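Local coordinates for protein DUF199/WhiA (Thermotoga maritima, PDB 3HYI) that is probably involved in cell division and chromosome segregation, joining a degenerate LAGLIDADG homing endonuclease domain to a DNA-binding helix-turn-helix domain, at residues R227-I232 with V254-K259; E246-V251 with K282-I287. All blocks are in the same frame, centred on the assembly; numbering follows the deposited sequence.

Interaction 1: R227-I232 with V254-K259; sequences RQIRAI and VRLRNK
Ile229 and Leu256 bring the two backbones nearest, their CA atoms 6.3 Å apart, where the long helix 207-238 meets the C-terminal end of helix 246-257; Asn258 is the first residue to leave the helix there, and Lys259 follows in the loop. Arg255 sends CG anti to its backbone N (chi1 173°), then bends at chi2 and chi3, which brings its guanidinium back against Gln228. Arg255 NH1 donates to Gln228 OE1 at 2.9 Å, the oxygen lying at the edge of the guanidinium and the guanidinium and Gln228 amide planes only 21° apart. Arg255 NH2 turns the other way, to Asn258 O at 2.9 Å and to Leu261 O, two carbonyls just past the helix end. The aliphatic part of the same arginine is crossed at about a right angle by Ile232, whose CD1 sits 3.4 Å from Arg255 CG. Ile232 CG2 lies 3.8 Å from Leu256 CD1. Farther along, in the loop, Lys259 CD packs 3.5 Å from Ile229 CD1. A leucine in place of Arg255 would probably leave Gln228 OE1 and the carbonyls of Asn258 and Leu261 without this donor. Methylenes packed on isoleucine, and the guanidinium of this buried arginine bonded to neutral amide and carbonyl oxygens, thus let one residue tie the long helix to the turn leading into helix 263-268.

Interaction 2: E246-V251 with K282-I287; sequences EDLRRV and KRIIKI
Helix 274-288 of the C-terminal helix-turn-helix domain packs here across the start of helix 246-257, with Leu248 set between Arg283, Ile284 and Ile287. The axes of the two short helical segments come within 10.5 Å and run nearly perpendicular, at -96°. Leu248 CD2 rests over one face of the Arg283 guanidinium, 3.4 Å from Arg283 NH2, while its CD1 reaches Ile287 CD1 at 3.9 Å. Ile284 lies beside the base of the leucine side chain, CG1 4.1 Å from Leu248 CB, and its CD1 continues to Val251 CG1 at 4.0 Å. Segment 282-287 falls within the predicted helix-turn-helix motif, so these isoleucines join its last helix to a helix that precedes the motif in the chain; Ile284 and Ile287 also touch Ile235 of helix 207-238. A salt bridge borders the apolar patch: Arg283 NH2 donates to Asp247 OD2 at 2.8 Å, bent to 130° at the hydrogen, meeting the oxygen on its syn side with the carboxylate and guanidinium planes clearly inclined to each other. Asp247 places CG between its backbone N and carbonyl carbon (chi1 65°), which turns the carboxylate toward the arginine, and OD2 is shared with Lys280 in a second salt bridge.

In the fold
Interactions 1 and 2 both use helix 246-257, one at its C-terminal end and the other at its start, and their centres lie about 10 Å apart. They also meet directly through the other two helices: Ala231 CB touches Ile285 CG1 at 3.8 Å, and Ile232 CG1 approaches Ile284 CG2 at 4.1 Å. Ile232 therefore faces both Arg255 and helix 274-288, so helices 207-238, 246-257 and 274-288 share one apolar core in the C-terminal domain; the centres of the contacts lie about 49 and 51 Å from the centre of the chain. A bound sodium ion lies about 9 Å from the side chain of Leu256 and about 11 Å from that of Val251, too far for either to be its ligand.

Interaction 1: R227-I232 with V254-K259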
ATOM      1  N   ARG A 227     -16.100 -43.942   2.161  1.00 25.00           N
ATOM      2  CA  ARG A 227     -16.326 -44.555   0.858  1.00 24.86           C
ATOM      3  C   ARG A 227     -15.149 -45.434   0.444  1.00 24.60           C
ATOM      4  O   ARG A 227     -15.331 -46.449  -0.229  1.00 24.68           O
ATOM      5  CB  ARG A 227     -16.519 -43.443  -0.174  1.00 24.98           C
ATOM      6  CG  ARG A 227     -17.426 -43.768  -1.331  1.00 25.32           C
ATOM      7  CD  ARG A 227     -17.937 -42.481  -1.982  1.00 26.00           C
ATOM      8  NE  ARG A 227     -17.298 -42.218  -3.270  1.00 26.35           N
ATOM      9  N   GLN A 228     -13.946 -45.032   0.844  1.00 24.20           N
ATOM     10  CA  GLN A 228     -12.750 -45.825   0.593  1.00 23.97           C
ATOM     11  C   GLN A 228     -12.806 -47.096   1.428  1.00 23.88           C
ATOM     12  O   GLN A 228     -12.639 -48.203   0.911  1.00 23.60           O
ATOM     13  CB  GLN A 228     -11.496 -45.034   0.952  1.00 23.94           C
ATOM     14  CG  GLN A 228     -11.270 -43.798   0.095  1.00 23.83           C
ATOM     15  CD  GLN A 228     -10.430 -42.751   0.791  1.00 23.81           C
ATOM     16  OE1 GLN A 228      -9.729 -43.046   1.751  1.00 23.84           O
ATOM     17  NE2 GLN A 228     -10.497 -41.519   0.306  1.00 24.11           N
ATOM     18  N   ILE A 229     -13.052 -46.920   2.723  1.00 23.74           N
ATOM     19  CA  ILE A 229     -13.142 -48.037   3.656  1.00 23.69           C
ATOM     20  C   ILE A 229     -14.209 -49.031   3.193  1.00 23.73           C
ATOM     21  O   ILE A 229     -13.935 -50.225   3.088  1.00 23.60           O
ATOM     22  CB  ILE A 229     -13.440 -47.554   5.093  1.00 23.64           C
ATOM     23  CG1 ILE A 229     -12.256 -46.752   5.643  1.00 23.37           C
ATOM     24  CG2 ILE A 229     -13.719 -48.734   6.012  1.00 23.56           C
ATOM     25  CD1 ILE A 229     -12.557 -46.034   6.943  1.00 22.92           C
ATOM     26  N   ARG A 230     -15.402 -48.528   2.881  1.00 23.75           N
ATOM     27  CA  ARG A 230     -16.505 -49.368   2.398  1.00 23.78           C
ATOM     28  C   ARG A 230     -16.128 -50.163   1.141  1.00 23.88           C
ATOM     29  O   ARG A 230     -16.426 -51.355   1.043  1.00 24.02           O
ATOM     30  CB  ARG A 230     -17.746 -48.516   2.116  1.00 23.74           C
ATOM     31  CG  ARG A 230     -19.015 -49.326   1.905  1.00 23.66           C
ATOM     32  N   ALA A 231     -15.473 -49.503   0.188  1.00 23.98           N
ATOM     33  CA  ALA A 231     -15.024 -50.156  -1.049  1.00 24.10           C
ATOM     34  C   ALA A 231     -14.023 -51.281  -0.770  1.00 24.14           C
ATOM     35  O   ALA A 231     -14.097 -52.352  -1.367  1.00 24.06           O
ATOM     36  CB  ALA A 231     -14.407 -49.130  -1.997  1.00 24.00           C
ATOM     37  N   ILE A 232     -13.091 -51.025   0.142  1.00 24.33           N
ATOM     38  CA  ILE A 232     -12.093 -52.018   0.536  1.00 24.44           C
ATOM     39  C   ILE A 232     -12.739 -53.214   1.239  1.00 24.70           C
ATOM     40  O   ILE A 232     -12.333 -54.357   1.021  1.00 24.76           O
ATOM     41  CB  ILE A 232     -11.023 -51.392   1.456  1.00 24.43           C
ATOM     42  CG1 ILE A 232     -10.196 -50.366   0.676  1.00 24.44           C
ATOM     43  CG2 ILE A 232     -10.102 -52.457   2.024  1.00 23.84           C
ATOM     44  CD1 ILE A 232      -9.381 -49.465   1.551  1.00 24.06           C
ATOM     45  N   VAL A 254      -3.197 -50.470   3.778  1.00 27.37           N
ATOM     46  CA  VAL A 254      -2.763 -49.288   4.528  1.00 27.44           C
ATOM     47  C   VAL A 254      -3.944 -48.399   4.944  1.00 27.30           C
ATOM     48  O   VAL A 254      -3.981 -47.906   6.071  1.00 27.23           O
ATOM     49  CB  VAL A 254      -1.707 -48.466   3.733  1.00 27.49           C
ATOM     50  CG1 VAL A 254      -1.622 -47.042   4.240  1.00 27.76           C
ATOM     51  CG2 VAL A 254      -0.344 -49.137   3.825  1.00 27.50           C
ATOM     52  N   ARG A 255      -4.904 -48.210   4.042  1.00 27.20           N
ATOM     53  CA  ARG A 255      -6.133 -47.480   4.367  1.00 27.08           C
ATOM     54  C   ARG A 255      -6.911 -48.178   5.488  1.00 26.82           C
ATOM     55  O   ARG A 255      -7.351 -47.535   6.438  1.00 26.74           O
ATOM     56  CB  ARG A 255      -7.023 -47.346   3.126  1.00 27.11           C
ATOM     57  CG  ARG A 255      -8.413 -46.740   3.375  1.00 27.50           C
ATOM     58  CD  ARG A 255      -8.396 -45.217   3.432  1.00 28.13           C
ATOM     59  NE  ARG A 255      -7.900 -44.688   4.701  1.00 28.50           N
ATOM     60  CZ  ARG A 255      -7.782 -43.394   4.991  1.00 28.52           C
ATOM     61  NH1 ARG A 255      -8.110 -42.456   4.109  1.00 28.48           N
ATOM     62  NH2 ARG A 255      -7.324 -43.033   6.178  1.00 28.80           N
ATOM     63  N   LEU A 256      -7.072 -49.492   5.362  1.00 26.50           N
ATOM     64  CA  LEU A 256      -7.878 -50.273   6.301  1.00 26.25           C
ATOM     65  C   LEU A 256      -7.233 -50.329   7.685  1.00 25.95           C
ATOM     66  O   LEU A 256      -7.930 -50.329   8.702  1.00 25.82           O
ATOM     67  CB  LEU A 256      -8.099 -51.695   5.761  1.00 26.30           C
ATOM     68  CG  LEU A 256      -9.367 -52.413   6.221  1.00 26.50           C
ATOM     69  CD1 LEU A 256     -10.606 -51.684   5.710  1.00 26.39           C
ATOM     70  CD2 LEU A 256      -9.367 -53.856   5.742  1.00 26.32           C
ATOM     71  N   ARG A 257      -5.903 -50.366   7.715  1.00 25.55           N
ATOM     72  CA  ARG A 257      -5.156 -50.407   8.969  1.00 25.23           C
ATOM     73  C   ARG A 257      -4.962 -49.016   9.575  1.00 25.04           C
ATOM     74  O   ARG A 257      -4.688 -48.894  10.770  1.00 24.85           O
ATOM     75  CB  ARG A 257      -3.801 -51.088   8.756  1.00 25.27           C
ATOM     76  CG  ARG A 257      -3.914 -52.574   8.428  1.00 25.36           C
ATOM     77  CD  ARG A 257      -2.553 -53.225   8.237  1.00 25.68           C
ATOM     78  NE  ARG A 257      -2.674 -54.602   7.758  1.00 25.83           N
ATOM     79  N   ASN A 258      -5.101 -47.977   8.751  1.00 24.82           N
ATOM     80  CA  ASN A 258      -4.939 -46.591   9.201  1.00 24.72           C
ATOM     81  C   ASN A 258      -6.095 -45.728   8.713  1.00 24.62           C
ATOM     82  O   ASN A 258      -5.930 -44.942   7.786  1.00 24.61           O
ATOM     83  CB  ASN A 258      -3.623 -46.002   8.683  1.00 24.64           C
ATOM     84  CG  ASN A 258      -2.418 -46.844   9.042  1.00 24.52           C
ATOM     85  OD1 ASN A 258      -1.743 -46.581  10.036  1.00 24.63           O
ATOM     86  ND2 ASN A 258      -2.138 -47.861   8.231  1.00 23.61           N
ATOM     87  N   LYS A 259      -7.252 -45.856   9.353  1.00 24.58           N
ATOM     88  CA  LYS A 259      -8.491 -45.268   8.828  1.00 24.66           C
ATOM     89  C   LYS A 259      -8.677 -43.785   9.120  1.00 24.54           C
ATOM     90  O   LYS A 259      -9.553 -43.152   8.532  1.00 24.46           O
ATOM     91  CB  LYS A 259      -9.711 -46.014   9.361  1.00 24.70           C
ATOM     92  CG  LYS A 259      -9.556 -47.514   9.373  1.00 24.94           C
ATOM     93  CD  LYS A 259     -10.890 -48.204   9.193  1.00 25.49           C
ATOM     94  CE  LYS A 259     -10.982 -49.451  10.042  1.00 25.62           C
ATOM     95  NZ  LYS A 259     -12.091 -50.326   9.594  1.00 25.74           N
TER

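Interaction 2: E246-V251 with K282-I287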
ATOM      1  N   GLU A 246      -0.983 -55.896  -7.185  1.00 28.75           N
ATOM      2  CA  GLU A 246      -0.076 -55.653  -6.057  1.00 28.84           C
ATOM      3  C   GLU A 246      -0.146 -54.233  -5.495  1.00 28.90           C
ATOM      4  O   GLU A 246      -0.240 -54.050  -4.283  1.00 28.90           O
ATOM      5  CB  GLU A 246       1.367 -55.970  -6.461  1.00 28.86           C
ATOM      6  N   ASP A 247      -0.112 -53.235  -6.377  1.00 28.99           N
ATOM      7  CA  ASP A 247      -0.067 -51.831  -5.945  1.00 29.11           C
ATOM      8  C   ASP A 247      -1.379 -51.345  -5.320  1.00 28.88           C
ATOM      9  O   ASP A 247      -1.365 -50.508  -4.415  1.00 29.09           O
ATOM     10  CB  ASP A 247       0.355 -50.910  -7.097  1.00 29.24           C
ATOM     11  CG  ASP A 247      -0.648 -50.883  -8.234  1.00 29.85           C
ATOM     12  OD1 ASP A 247      -1.215 -51.946  -8.572  1.00 30.31           O
ATOM     13  OD2 ASP A 247      -0.857 -49.789  -8.796  1.00 30.82           O
ATOM     14  N   LEU A 248      -2.503 -51.875  -5.794  1.00 28.55           N
ATOM     15  CA  LEU A 248      -3.801 -51.589  -5.184  1.00 28.24           C
ATOM     16  C   LEU A 248      -3.968 -52.335  -3.862  1.00 28.02           C
ATOM     17  O   LEU A 248      -4.645 -51.853  -2.954  1.00 27.96           O
ATOM     18  CB  LEU A 248      -4.942 -51.960  -6.134  1.00 28.11           C
ATOM     19  CG  LEU A 248      -5.016 -51.199  -7.461  1.00 27.94           C
ATOM     20  CD1 LEU A 248      -6.337 -51.512  -8.165  1.00 27.55           C
ATOM     21  CD2 LEU A 248      -4.859 -49.697  -7.267  1.00 27.19           C
ATOM     22  N   ARG A 249      -3.354 -53.509  -3.760  1.00 27.87           N
ATOM     23  CA  ARG A 249      -3.462 -54.330  -2.560  1.00 27.80           C
ATOM     24  C   ARG A 249      -2.837 -53.655  -1.343  1.00 27.52           C
ATOM     25  O   ARG A 249      -3.423 -53.661  -0.261  1.00 27.38           O
ATOM     26  CB  ARG A 249      -2.807 -55.686  -2.786  1.00 27.92           C
ATOM     27  CG  ARG A 249      -2.849 -56.595  -1.576  1.00 28.78           C
ATOM     28  CD  ARG A 249      -2.194 -57.914  -1.889  1.00 30.20           C
ATOM     29  NE  ARG A 249      -0.758 -57.740  -2.086  1.00 31.65           N
ATOM     30  CZ  ARG A 249       0.149 -57.731  -1.110  1.00 33.02           C
ATOM     31  NH1 ARG A 249      -0.214 -57.907   0.159  1.00 33.66           N
ATOM     32  NH2 ARG A 249       1.434 -57.554  -1.403  1.00 33.27           N
ATOM     33  N   ARG A 250      -1.647 -53.086  -1.526  1.00 27.25           N
ATOM     34  CA  ARG A 250      -0.945 -52.392  -0.447  1.00 27.11           C
ATOM     35  C   ARG A 250      -1.689 -51.139  -0.002  1.00 27.06           C
ATOM     36  O   ARG A 250      -1.712 -50.816   1.187  1.00 27.05           O
ATOM     37  CB  ARG A 250       0.471 -52.014  -0.882  1.00 27.18           C
ATOM     38  CG  ARG A 250       1.369 -53.207  -1.149  1.00 27.58           C
ATOM     39  CD  ARG A 250       2.811 -52.770  -1.340  1.00 28.38           C
ATOM     40  NE  ARG A 250       3.021 -52.113  -2.632  1.00 29.00           N
ATOM     41  CZ  ARG A 250       3.159 -52.748  -3.797  1.00 29.41           C
ATOM     42  NH1 ARG A 250       3.103 -54.078  -3.863  1.00 29.79           N
ATOM     43  NH2 ARG A 250       3.351 -52.050  -4.912  1.00 29.52           N
ATOM     44  N   VAL A 251      -2.287 -50.436  -0.962  1.00 27.12           N
ATOM     45  CA  VAL A 251      -3.063 -49.225  -0.688  1.00 27.12           C
ATOM     46  C   VAL A 251      -4.341 -49.540   0.096  1.00 27.28           C
ATOM     47  O   VAL A 251      -4.716 -48.793   1.007  1.00 27.42           O
ATOM     48  CB  VAL A 251      -3.413 -48.482  -2.001  1.00 27.14           C
ATOM     49  CG1 VAL A 251      -4.418 -47.363  -1.753  1.00 26.94           C
ATOM     50  CG2 VAL A 251      -2.145 -47.932  -2.646  1.00 26.91           C
ATOM     51  N   LYS A 282      -9.291 -44.414  -6.071  1.00 26.76           N
ATOM     52  CA  LYS A 282     -10.380 -44.264  -7.048  1.00 26.87           C
ATOM     53  C   LYS A 282     -10.586 -45.547  -7.860  1.00 26.94           C
ATOM     54  O   LYS A 282     -11.721 -45.945  -8.128  1.00 26.93           O
ATOM     55  CB  LYS A 282     -10.108 -43.092  -7.990  1.00 26.84           C
ATOM     56  CG  LYS A 282     -10.108 -41.734  -7.308  1.00 27.22           C
ATOM     57  N   ARG A 283      -9.484 -46.186  -8.249  1.00 26.97           N
ATOM     58  CA  ARG A 283      -9.540 -47.479  -8.934  1.00 27.01           C
ATOM     59  C   ARG A 283     -10.168 -48.560  -8.062  1.00 26.79           C
ATOM     60  O   ARG A 283     -10.969 -49.366  -8.538  1.00 26.96           O
ATOM     61  CB  ARG A 283      -8.142 -47.934  -9.353  1.00 27.07           C
ATOM     62  CG  ARG A 283      -7.560 -47.163 -10.524  1.00 27.69           C
ATOM     63  CD  ARG A 283      -6.524 -48.000 -11.263  1.00 28.59           C
ATOM     64  NE  ARG A 283      -5.201 -47.931 -10.642  1.00 29.32           N
ATOM     65  CZ  ARG A 283      -4.296 -48.910 -10.648  1.00 29.56           C
ATOM     66  NH1 ARG A 283      -4.548 -50.089 -11.215  1.00 29.54           N
ATOM     67  NH2 ARG A 283      -3.123 -48.716 -10.062  1.00 29.74           N
ATOM     68  N   ILE A 284      -9.782 -48.578  -6.789  1.00 26.52           N
ATOM     69  CA  ILE A 284     -10.313 -49.541  -5.829  1.00 26.20           C
ATOM     70  C   ILE A 284     -11.827 -49.370  -5.674  1.00 26.07           C
ATOM     71  O   ILE A 284     -12.569 -50.349  -5.654  1.00 25.92           O
ATOM     72  CB  ILE A 284      -9.604 -49.412  -4.458  1.00 26.05           C
ATOM     73  CG1 ILE A 284      -8.182 -49.969  -4.548  1.00 25.92           C
ATOM     74  CG2 ILE A 284     -10.381 -50.142  -3.372  1.00 25.68           C
ATOM     75  CD1 ILE A 284      -7.314 -49.638  -3.348  1.00 25.55           C
ATOM     76  N   ILE A 285     -12.274 -48.124  -5.579  1.00 26.09           N
ATOM     77  CA  ILE A 285     -13.705 -47.814  -5.510  1.00 26.12           C
ATOM     78  C   ILE A 285     -14.438 -48.251  -6.788  1.00 26.15           C
ATOM     79  O   ILE A 285     -15.539 -48.801  -6.717  1.00 26.09           O
ATOM     80  CB  ILE A 285     -13.937 -46.310  -5.245  1.00 26.10           C
ATOM     81  CG1 ILE A 285     -13.524 -45.959  -3.812  1.00 26.07           C
ATOM     82  CG2 ILE A 285     -15.399 -45.930  -5.467  1.00 26.11           C
ATOM     83  CD1 ILE A 285     -13.475 -44.468  -3.540  1.00 25.97           C
ATOM     84  N   LYS A 286     -13.819 -48.008  -7.942  1.00 26.20           N
ATOM     85  CA  LYS A 286     -14.349 -48.462  -9.235  1.00 26.36           C
ATOM     86  C   LYS A 286     -14.524 -49.986  -9.262  1.00 26.50           C
ATOM     87  O   LYS A 286     -15.541 -50.489  -9.740  1.00 26.46           O
ATOM     88  CB  LYS A 286     -13.438 -47.985 -10.382  1.00 26.41           C
ATOM     89  CG  LYS A 286     -13.568 -48.730 -11.719  1.00 26.58           C
ATOM     90  CD  LYS A 286     -14.926 -48.539 -12.382  1.00 26.73           C
ATOM     91  CE  LYS A 286     -15.024 -49.369 -13.656  1.00 26.89           C
ATOM     92  NZ  LYS A 286     -16.299 -49.151 -14.398  1.00 27.02           N
ATOM     93  N   ILE A 287     -13.536 -50.709  -8.739  1.00 26.66           N
ATOM     94  CA  ILE A 287     -13.605 -52.171  -8.646  1.00 26.71           C
ATOM     95  C   ILE A 287     -14.712 -52.640  -7.695  1.00 26.91           C
ATOM     96  O   ILE A 287     -15.392 -53.626  -7.970  1.00 26.72           O
ATOM     97  CB  ILE A 287     -12.245 -52.775  -8.208  1.00 26.70           C
ATOM     98  CG1 ILE A 287     -11.232 -52.675  -9.354  1.00 26.74           C
ATOM     99  CG2 ILE A 287     -12.403 -54.229  -7.783  1.00 26.42           C
ATOM    100  CD1 ILE A 287      -9.817 -53.034  -8.956  1.00 26.30           C
TER